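Local coordinates for metallo-beta-lactamase FIM-1 (Pseudomonas aeruginosa, PDB 6V3Q), which probably hydrolyses beta-lactam antibiotics to substituted beta-amino acids with the help of zinc, as class B beta-lactamases do, at residues Q17-H22 with N37-E42; V50-D55 with A77-A82. All coordinates share one frame; numbering follows the deposited sequence.

Contact 1. Residues Q17-H22 with N37-E42; sequences QGVWMH and NGLIVE
The imidazole of His22 lies against Gly38, whose CA sits over one face of the ring, 3.4 Å from its centroid. This is a CH-pi contact. The ring edge meets Ile40, with His22 CD2 3.7 Å from Ile40 CD1. CG of His22 stands between the backbone N and the carbonyl carbon (chi1 67°), and this swings the ring back across the neighbouring strand. Gly38 has no side chain, and the ring rests on its backbone; NE2 of His22 makes a weak hydrogen bond to Asp51 O.

The indole of Trp20 is used at its edge. NE1 donates to Glu42 OE2 at 2.9 Å, nearly straight at 168°. The carboxylate takes this bond on its anti lone pair and is turned only 21° from the ring plane. Glu42 gets there with a chain extended beyond CG, which passes over Gly18. Ile40 O also lies at the indole edge, and Trp65 of helix 56-68 meets the ring edge-to-face.

The backbones pair antiparallel. Trp20 N to Ile40 O and Ile40 N to Trp20 O are both 2.8 Å. His22 and Gly38 exchange two more bonds, and Glu42 N reaches Gly18 O. Val19, Met21, Leu39 and Val41 share the other face. There Val19 CG1 approaches Leu39 CD2 at 4.1 Å, and the Met21 methyl CE rests by the Asn37 amide. Its ND2 bonds to the carbonyls of Gly207 and Pro204, and OD1 to the Thr23 hydroxyl.

The arrangement is a beta hairpin of strands 19-27 and 33-43, in the N-terminal sheet of the metallo-beta-lactamase fold.

Contact 2. Residues V50-D55 with A77-A82; sequences VDTAWD and AVFTHA. With ZN (zinc ion), chain C.
Asp51 and Thr80 carry the polar part of this contact. Asp51 OD1 accepts a hydrogen bond from Thr80 N at 2.9 Å, on its syn lone pair. Asp51 OD2 lies 3.2 Å from Thr80 OG1. The two side chains cross at about a right angle. With CG beside its own backbone N (chi1 -73°), the carboxylate turns back to Thr80, although the CB of Asp51 points away from residues 77-82. A long, weak ion pair links OD2 to Lys86.

One backbone bond joins the segments, from Asp51 N to Val78 O at 2.8 Å. It follows the single parallel bridge, Val50 with Val78.

Apolar contacts flank these bonds. The side chains of Val50 and Val78 lie side by side, with CG2 of Val50 4.1 Å from CG1 of Val78. The Thr52 methyl CG2 comes obliquely to Phe79 CE1 at 3.4 Å.

Metal binding follows directly in the chain: His81 NE2 holds the zinc ion at 2.2 Å, with His83 and His145.

Strands 46-50 and 74-78 are neighbours here, joined through helix 56-68 in a beta-alpha-beta crossover. Phe79 packs on Val90 and Leu93 of helix 90-95, while Val50, Asp51 and Thr80 touch Phe161 of strand 159-161, in the second sheet.

From the N terminus, contact 1 comes first. It closes the hairpin loop between residues 22 and 37. The chain then turns into strand 46-50, and contact 2 closes a second loop through helix 56-68 and strand 74-78. The two loops follow in series and neither encloses the other. The centres of contact 1 and contact 2 are about 13 Å apart, and both reach the same mixed sheet. Strand 33-43 lies next to strand 46-50, and Leu39 O with Val50 N, 2.8 Å apart, probably form a hydrogen bond between the contacts. His22 NE2 lies 3.0 Å from Asp51 O. Together they tie the antiparallel half of the sheet to its parallel half, where the loop after strand 74-78 carries the zinc ligand His81.

Contact 1. Residues Q17-H22 with N37-E42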
ATOM      1  N   GLN A  17      -3.080   5.357  29.136  1.00 84.90           N
ATOM      2  CA  GLN A  17      -4.327   5.834  29.719  1.00 85.58           C
ATOM      3  C   GLN A  17      -4.633   7.243  29.223  1.00 83.39           C
ATOM      4  O   GLN A  17      -3.845   8.172  29.431  1.00 80.70           O
ATOM      5  CB  GLN A  17      -4.243   5.809  31.244  1.00 95.74           C
ATOM      6  CG  GLN A  17      -5.596   5.948  31.945  1.00108.02           C
ATOM      7  CD  GLN A  17      -6.051   7.389  32.086  1.00113.11           C
ATOM      8  OE1 GLN A  17      -5.262   8.272  32.422  1.00118.54           O
ATOM      9  NE2 GLN A  17      -7.331   7.633  31.829  1.00111.41           N
ATOM     10  N   GLY A  18      -5.776   7.394  28.558  1.00 77.62           N
ATOM     11  CA  GLY A  18      -6.201   8.684  28.052  1.00 84.04           C
ATOM     12  C   GLY A  18      -5.613   9.087  26.720  1.00 79.97           C
ATOM     13  O   GLY A  18      -5.818  10.232  26.293  1.00 67.40           O
ATOM     14  N   VAL A  19      -4.890   8.191  26.047  1.00 61.04           N
ATOM     15  CA  VAL A  19      -4.232   8.499  24.780  1.00 60.19           C
ATOM     16  C   VAL A  19      -4.534   7.364  23.806  1.00 60.26           C
ATOM     17  O   VAL A  19      -4.113   6.224  24.028  1.00 58.82           O
ATOM     18  CB  VAL A  19      -2.714   8.686  24.940  1.00 61.03           C
ATOM     19  CG1 VAL A  19      -2.077   9.049  23.607  1.00 58.94           C
ATOM     20  CG2 VAL A  19      -2.412   9.750  25.989  1.00 57.00           C
ATOM     21  N   TRP A  20      -5.252   7.674  22.729  1.00 59.26           N
ATOM     22  CA  TRP A  20      -5.601   6.706  21.700  1.00 59.63           C
ATOM     23  C   TRP A  20      -4.912   7.063  20.390  1.00 61.57           C
ATOM     24  O   TRP A  20      -4.710   8.241  20.077  1.00 62.24           O
ATOM     25  CB  TRP A  20      -7.118   6.651  21.476  1.00 59.98           C
ATOM     26  CG  TRP A  20      -7.902   6.365  22.714  1.00 62.77           C
ATOM     27  CD1 TRP A  20      -8.208   7.247  23.706  1.00 62.12           C
ATOM     28  CD2 TRP A  20      -8.491   5.113  23.092  1.00 58.95           C
ATOM     29  NE1 TRP A  20      -8.945   6.624  24.682  1.00 64.44           N
ATOM     30  CE2 TRP A  20      -9.134   5.313  24.330  1.00 61.62           C
ATOM     31  CE3 TRP A  20      -8.531   3.843  22.510  1.00 59.60           C
ATOM     32  CZ2 TRP A  20      -9.811   4.291  24.995  1.00 59.31           C
ATOM     33  CZ3 TRP A  20      -9.207   2.829  23.172  1.00 62.20           C
ATOM     34  CH2 TRP A  20      -9.835   3.059  24.399  1.00 58.08           C
ATOM     35  N   MET A  21      -4.562   6.036  19.622  1.00 62.06           N
ATOM     36  CA  MET A  21      -4.006   6.199  18.285  1.00 64.17           C
ATOM     37  C   MET A  21      -5.049   5.776  17.261  1.00 60.48           C
ATOM     38  O   MET A  21      -5.587   4.667  17.343  1.00 60.63           O
ATOM     39  CB  MET A  21      -2.731   5.368  18.112  1.00 68.61           C
ATOM     40  CG  MET A  21      -1.904   5.731  16.884  1.00 75.74           C
ATOM     41  SD  MET A  21      -0.309   4.879  16.819  1.00 82.67           S
ATOM     42  CE  MET A  21      -0.702   3.467  15.786  1.00 82.05           C
ATOM     43  N   HIS A  22      -5.348   6.658  16.311  1.00 56.48           N
ATOM     44  CA  HIS A  22      -6.238   6.326  15.207  1.00 56.76           C
ATOM     45  C   HIS A  22      -5.427   6.118  13.935  1.00 59.13           C
ATOM     46  O   HIS A  22      -4.505   6.885  13.639  1.00 63.96           O
ATOM     47  CB  HIS A  22      -7.318   7.399  14.988  1.00 50.42           C
ATOM     48  CG  HIS A  22      -6.800   8.725  14.516  1.00 58.84           C
ATOM     49  ND1 HIS A  22      -6.484   8.979  13.199  1.00 56.07           N
ATOM     50  CD2 HIS A  22      -6.592   9.886  15.183  1.00 57.12           C
ATOM     51  CE1 HIS A  22      -6.083  10.233  13.078  1.00 57.54           C
ATOM     52  NE2 HIS A  22      -6.141  10.805  14.268  1.00 55.42           N
ATOM     53  N   ASN A  37      -1.240   7.584  10.960  1.00 60.04           N
ATOM     54  CA  ASN A  37      -1.544   7.590  12.382  1.00 54.45           C
ATOM     55  C   ASN A  37      -1.901   8.997  12.847  1.00 58.62           C
ATOM     56  O   ASN A  37      -1.395   9.997  12.332  1.00 61.20           O
ATOM     57  CB  ASN A  37      -0.364   7.067  13.205  1.00 57.10           C
ATOM     58  CG  ASN A  37       0.061   5.676  12.798  1.00 60.35           C
ATOM     59  OD1 ASN A  37      -0.764   4.850  12.407  1.00 63.21           O
ATOM     60  ND2 ASN A  37       1.358   5.409  12.880  1.00 56.49           N
ATOM     61  N   GLY A  38      -2.797   9.060  13.825  1.00 56.06           N
ATOM     62  CA  GLY A  38      -3.085  10.287  14.541  1.00 54.18           C
ATOM     63  C   GLY A  38      -3.371   9.965  15.993  1.00 58.72           C
ATOM     64  O   GLY A  38      -3.314   8.796  16.383  1.00 57.41           O
ATOM     65  N   LEU A  39      -3.680  10.967  16.806  1.00 57.71           N
ATOM     66  CA  LEU A  39      -3.952  10.738  18.216  1.00 54.71           C
ATOM     67  C   LEU A  39      -5.301  11.329  18.598  1.00 52.76           C
ATOM     68  O   LEU A  39      -5.747  12.328  18.028  1.00 52.12           O
ATOM     69  CB  LEU A  39      -2.869  11.347  19.122  1.00 56.29           C
ATOM     70  CG  LEU A  39      -1.461  10.744  19.138  1.00 58.50           C
ATOM     71  CD1 LEU A  39      -0.549  11.568  20.037  1.00 60.47           C
ATOM     72  CD2 LEU A  39      -1.487   9.289  19.590  1.00 57.79           C
ATOM     73  N   ILE A  40      -5.950  10.685  19.565  1.00 50.99           N
ATOM     74  CA  ILE A  40      -7.062  11.267  20.306  1.00 54.27           C
ATOM     75  C   ILE A  40      -6.654  11.275  21.772  1.00 57.99           C
ATOM     76  O   ILE A  40      -6.370  10.217  22.348  1.00 57.22           O
ATOM     77  CB  ILE A  40      -8.374  10.495  20.100  1.00 63.05           C
ATOM     78  CG1 ILE A  40      -8.733  10.434  18.615  1.00 64.13           C
ATOM     79  CG2 ILE A  40      -9.498  11.154  20.884  1.00 59.44           C
ATOM     80  CD1 ILE A  40      -8.783   9.029  18.055  1.00 67.05           C
ATOM     81  N   VAL A  41      -6.615  12.463  22.369  1.00 58.48           N
ATOM     82  CA  VAL A  41      -6.139  12.647  23.735  1.00 55.57           C
ATOM     83  C   VAL A  41      -7.305  13.120  24.588  1.00 58.92           C
ATOM     84  O   VAL A  41      -7.884  14.183  24.323  1.00 60.88           O
ATOM     85  CB  VAL A  41      -4.972  13.642  23.807  1.00 56.71           C
ATOM     86  CG1 VAL A  41      -4.524  13.815  25.253  1.00 55.37           C
ATOM     87  CG2 VAL A  41      -3.823  13.164  22.943  1.00 54.24           C
ATOM     88  N   GLU A  42      -7.640  12.338  25.610  1.00 60.65           N
ATOM     89  CA  GLU A  42      -8.715  12.699  26.519  1.00 65.01           C
ATOM     90  C   GLU A  42      -8.340  13.928  27.340  1.00 69.24           C
ATOM     91  O   GLU A  42      -7.185  14.117  27.730  1.00 67.93           O
ATOM     92  CB  GLU A  42      -9.040  11.528  27.448  1.00 63.94           C
ATOM     93  CG  GLU A  42      -9.416  10.250  26.722  1.00 73.31           C
ATOM     94  CD  GLU A  42      -9.655   9.098  27.673  1.00 87.27           C
ATOM     95  OE1 GLU A  42      -9.944   9.354  28.861  1.00 90.86           O
ATOM     96  OE2 GLU A  42      -9.549   7.937  27.235  1.00 88.95           O
TER

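Contact 2. Residues V50-D55 with A77-A82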
ATOM      1  N   VAL A  50      -5.309  14.958  17.243  1.00 55.94           N
ATOM      2  CA  VAL A  50      -4.066  15.283  16.559  1.00 57.42           C
ATOM      3  C   VAL A  50      -4.135  14.627  15.188  1.00 55.70           C
ATOM      4  O   VAL A  50      -4.144  13.395  15.083  1.00 58.55           O
ATOM      5  CB  VAL A  50      -2.843  14.811  17.355  1.00 53.11           C
ATOM      6  CG1 VAL A  50      -1.560  15.194  16.638  1.00 56.18           C
ATOM      7  CG2 VAL A  50      -2.870  15.396  18.758  1.00 46.56           C
ATOM      8  N   ASP A  51      -4.226  15.456  14.146  1.00 54.59           N
ATOM      9  CA  ASP A  51      -4.273  15.020  12.753  1.00 61.81           C
ATOM     10  C   ASP A  51      -5.579  14.327  12.380  1.00 63.29           C
ATOM     11  O   ASP A  51      -6.140  13.551  13.163  1.00 66.45           O
ATOM     12  CB  ASP A  51      -3.091  14.104  12.436  1.00 74.99           C
ATOM     13  CG  ASP A  51      -1.785  14.859  12.353  1.00 94.56           C
ATOM     14  OD1 ASP A  51      -1.824  16.082  12.113  1.00 99.21           O
ATOM     15  OD2 ASP A  51      -0.721  14.229  12.510  1.00102.45           O
ATOM     16  N   THR A  52      -6.062  14.605  11.172  1.00 62.75           N
ATOM     17  CA  THR A  52      -7.273  13.998  10.645  1.00 62.34           C
ATOM     18  C   THR A  52      -6.937  12.662   9.988  1.00 60.74           C
ATOM     19  O   THR A  52      -5.803  12.181  10.051  1.00 66.04           O
ATOM     20  CB  THR A  52      -7.943  14.930   9.641  1.00 63.22           C
ATOM     21  OG1 THR A  52      -7.155  14.973   8.446  1.00 57.83           O
ATOM     22  CG2 THR A  52      -8.047  16.330  10.199  1.00 66.98           C
ATOM     23  N   ALA A  53      -7.930  12.045   9.359  1.00 63.76           N
ATOM     24  CA  ALA A  53      -7.698  10.902   8.494  1.00 60.11           C
ATOM     25  C   ALA A  53      -7.391  11.415   7.088  1.00 66.59           C
ATOM     26  O   ALA A  53      -7.080  12.592   6.889  1.00 69.38           O
ATOM     27  CB  ALA A  53      -8.898   9.962   8.531  1.00 62.51           C
ATOM     28  N   TRP A  54      -7.495  10.541   6.087  1.00 68.47           N
ATOM     29  CA  TRP A  54      -7.140  10.943   4.729  1.00 65.99           C
ATOM     30  C   TRP A  54      -8.198  11.844   4.100  1.00 71.13           C
ATOM     31  O   TRP A  54      -7.857  12.739   3.318  1.00 71.58           O
ATOM     32  CB  TRP A  54      -6.909   9.710   3.858  1.00 66.22           C
ATOM     33  CG  TRP A  54      -5.683   8.932   4.232  1.00 67.23           C
ATOM     34  CD1 TRP A  54      -5.616   7.879   5.097  1.00 64.13           C
ATOM     35  CD2 TRP A  54      -4.347   9.143   3.755  1.00 63.12           C
ATOM     36  NE1 TRP A  54      -4.324   7.421   5.188  1.00 66.89           N
ATOM     37  CE2 TRP A  54      -3.525   8.179   4.373  1.00 63.24           C
ATOM     38  CE3 TRP A  54      -3.766  10.052   2.865  1.00 66.26           C
ATOM     39  CZ2 TRP A  54      -2.153   8.099   4.130  1.00 65.53           C
ATOM     40  CZ3 TRP A  54      -2.403   9.971   2.625  1.00 69.40           C
ATOM     41  CH2 TRP A  54      -1.612   9.001   3.254  1.00 68.96           C
ATOM     42  N   ASP A  55      -9.476  11.628   4.416  1.00 78.16           N
ATOM     43  CA  ASP A  55     -10.555  12.385   3.793  1.00 83.38           C
ATOM     44  C   ASP A  55     -11.618  12.702   4.839  1.00 82.27           C
ATOM     45  O   ASP A  55     -11.507  12.317   6.007  1.00 77.52           O
ATOM     46  CB  ASP A  55     -11.147  11.624   2.597  1.00 95.18           C
ATOM     47  CG  ASP A  55     -11.659  10.239   2.971  1.00105.27           C
ATOM     48  OD1 ASP A  55     -11.801   9.947   4.175  1.00106.39           O
ATOM     49  OD2 ASP A  55     -11.916   9.435   2.053  1.00110.35           O
ATOM     50  N   ALA A  77      -8.720  20.381  17.779  1.00 58.06           N
ATOM     51  CA  ALA A  77      -7.917  19.617  16.840  1.00 52.39           C
ATOM     52  C   ALA A  77      -6.706  20.441  16.425  1.00 57.74           C
ATOM     53  O   ALA A  77      -6.784  21.664  16.279  1.00 62.68           O
ATOM     54  CB  ALA A  77      -8.732  19.205  15.611  1.00 52.92           C
ATOM     55  N   VAL A  78      -5.581  19.753  16.246  1.00 53.40           N
ATOM     56  CA  VAL A  78      -4.350  20.355  15.752  1.00 51.93           C
ATOM     57  C   VAL A  78      -3.760  19.418  14.707  1.00 55.75           C
ATOM     58  O   VAL A  78      -3.941  18.198  14.764  1.00 55.68           O
ATOM     59  CB  VAL A  78      -3.342  20.626  16.894  1.00 53.23           C
ATOM     60  CG1 VAL A  78      -2.918  19.323  17.556  1.00 52.59           C
ATOM     61  CG2 VAL A  78      -2.138  21.408  16.381  1.00 51.46           C
ATOM     62  N   PHE A  79      -3.076  19.996  13.728  1.00 51.02           N
ATOM     63  CA  PHE A  79      -2.515  19.245  12.619  1.00 54.30           C
ATOM     64  C   PHE A  79      -1.035  19.577  12.486  1.00 56.68           C
ATOM     65  O   PHE A  79      -0.613  20.714  12.714  1.00 58.49           O
ATOM     66  CB  PHE A  79      -3.262  19.562  11.323  1.00 58.45           C
ATOM     67  CG  PHE A  79      -4.726  19.832  11.526  1.00 63.64           C
ATOM     68  CD1 PHE A  79      -5.606  18.797  11.802  1.00 69.13           C
ATOM     69  CD2 PHE A  79      -5.221  21.124  11.461  1.00 70.05           C
ATOM     70  CE1 PHE A  79      -6.949  19.046  12.002  1.00 72.12           C
ATOM     71  CE2 PHE A  79      -6.568  21.378  11.657  1.00 75.77           C
ATOM     72  CZ  PHE A  79      -7.432  20.336  11.927  1.00 74.33           C
ATOM     73  N   THR A  80      -0.250  18.570  12.104  1.00 56.82           N
ATOM     74  CA  THR A  80       1.201  18.685  12.157  1.00 57.10           C
ATOM     75  C   THR A  80       1.820  19.262  10.886  1.00 58.51           C
ATOM     76  O   THR A  80       2.919  19.823  10.959  1.00 61.32           O
ATOM     77  CB  THR A  80       1.825  17.321  12.470  1.00 59.86           C
ATOM     78  OG1 THR A  80       1.420  16.363  11.485  1.00 65.04           O
ATOM     79  CG2 THR A  80       1.375  16.846  13.845  1.00 55.47           C
ATOM     80  N   HIS A  81       1.157  19.149   9.735  1.00 55.86           N
ATOM     81  CA  HIS A  81       1.577  19.868   8.534  1.00 62.27           C
ATOM     82  C   HIS A  81       0.462  19.779   7.501  1.00 65.35           C
ATOM     83  O   HIS A  81      -0.535  19.077   7.693  1.00 66.98           O
ATOM     84  CB  HIS A  81       2.904  19.346   7.969  1.00 61.52           C
ATOM     85  CG  HIS A  81       2.830  17.964   7.402  1.00 70.71           C
ATOM     86  ND1 HIS A  81       2.739  16.836   8.190  1.00 72.86           N
ATOM     87  CD2 HIS A  81       2.865  17.526   6.122  1.00 74.85           C
ATOM     88  CE1 HIS A  81       2.708  15.764   7.419  1.00 71.87           C
ATOM     89  NE2 HIS A  81       2.783  16.155   6.160  1.00 79.24           N
ATOM     90  N   ALA A  82       0.646  20.507   6.402  1.00 67.89           N
ATOM     91  CA  ALA A  82      -0.412  20.704   5.412  1.00 67.58           C
ATOM     92  C   ALA A  82      -0.245  19.735   4.241  1.00 73.62           C
ATOM     93  O   ALA A  82       0.041  20.112   3.105  1.00 75.15           O
ATOM     94  CB  ALA A  82      -0.428  22.154   4.943  1.00 68.32           C
TER
HETATM   95 ZN    ZN C 300       3.506  14.973   4.432  1.00 75.02          ZN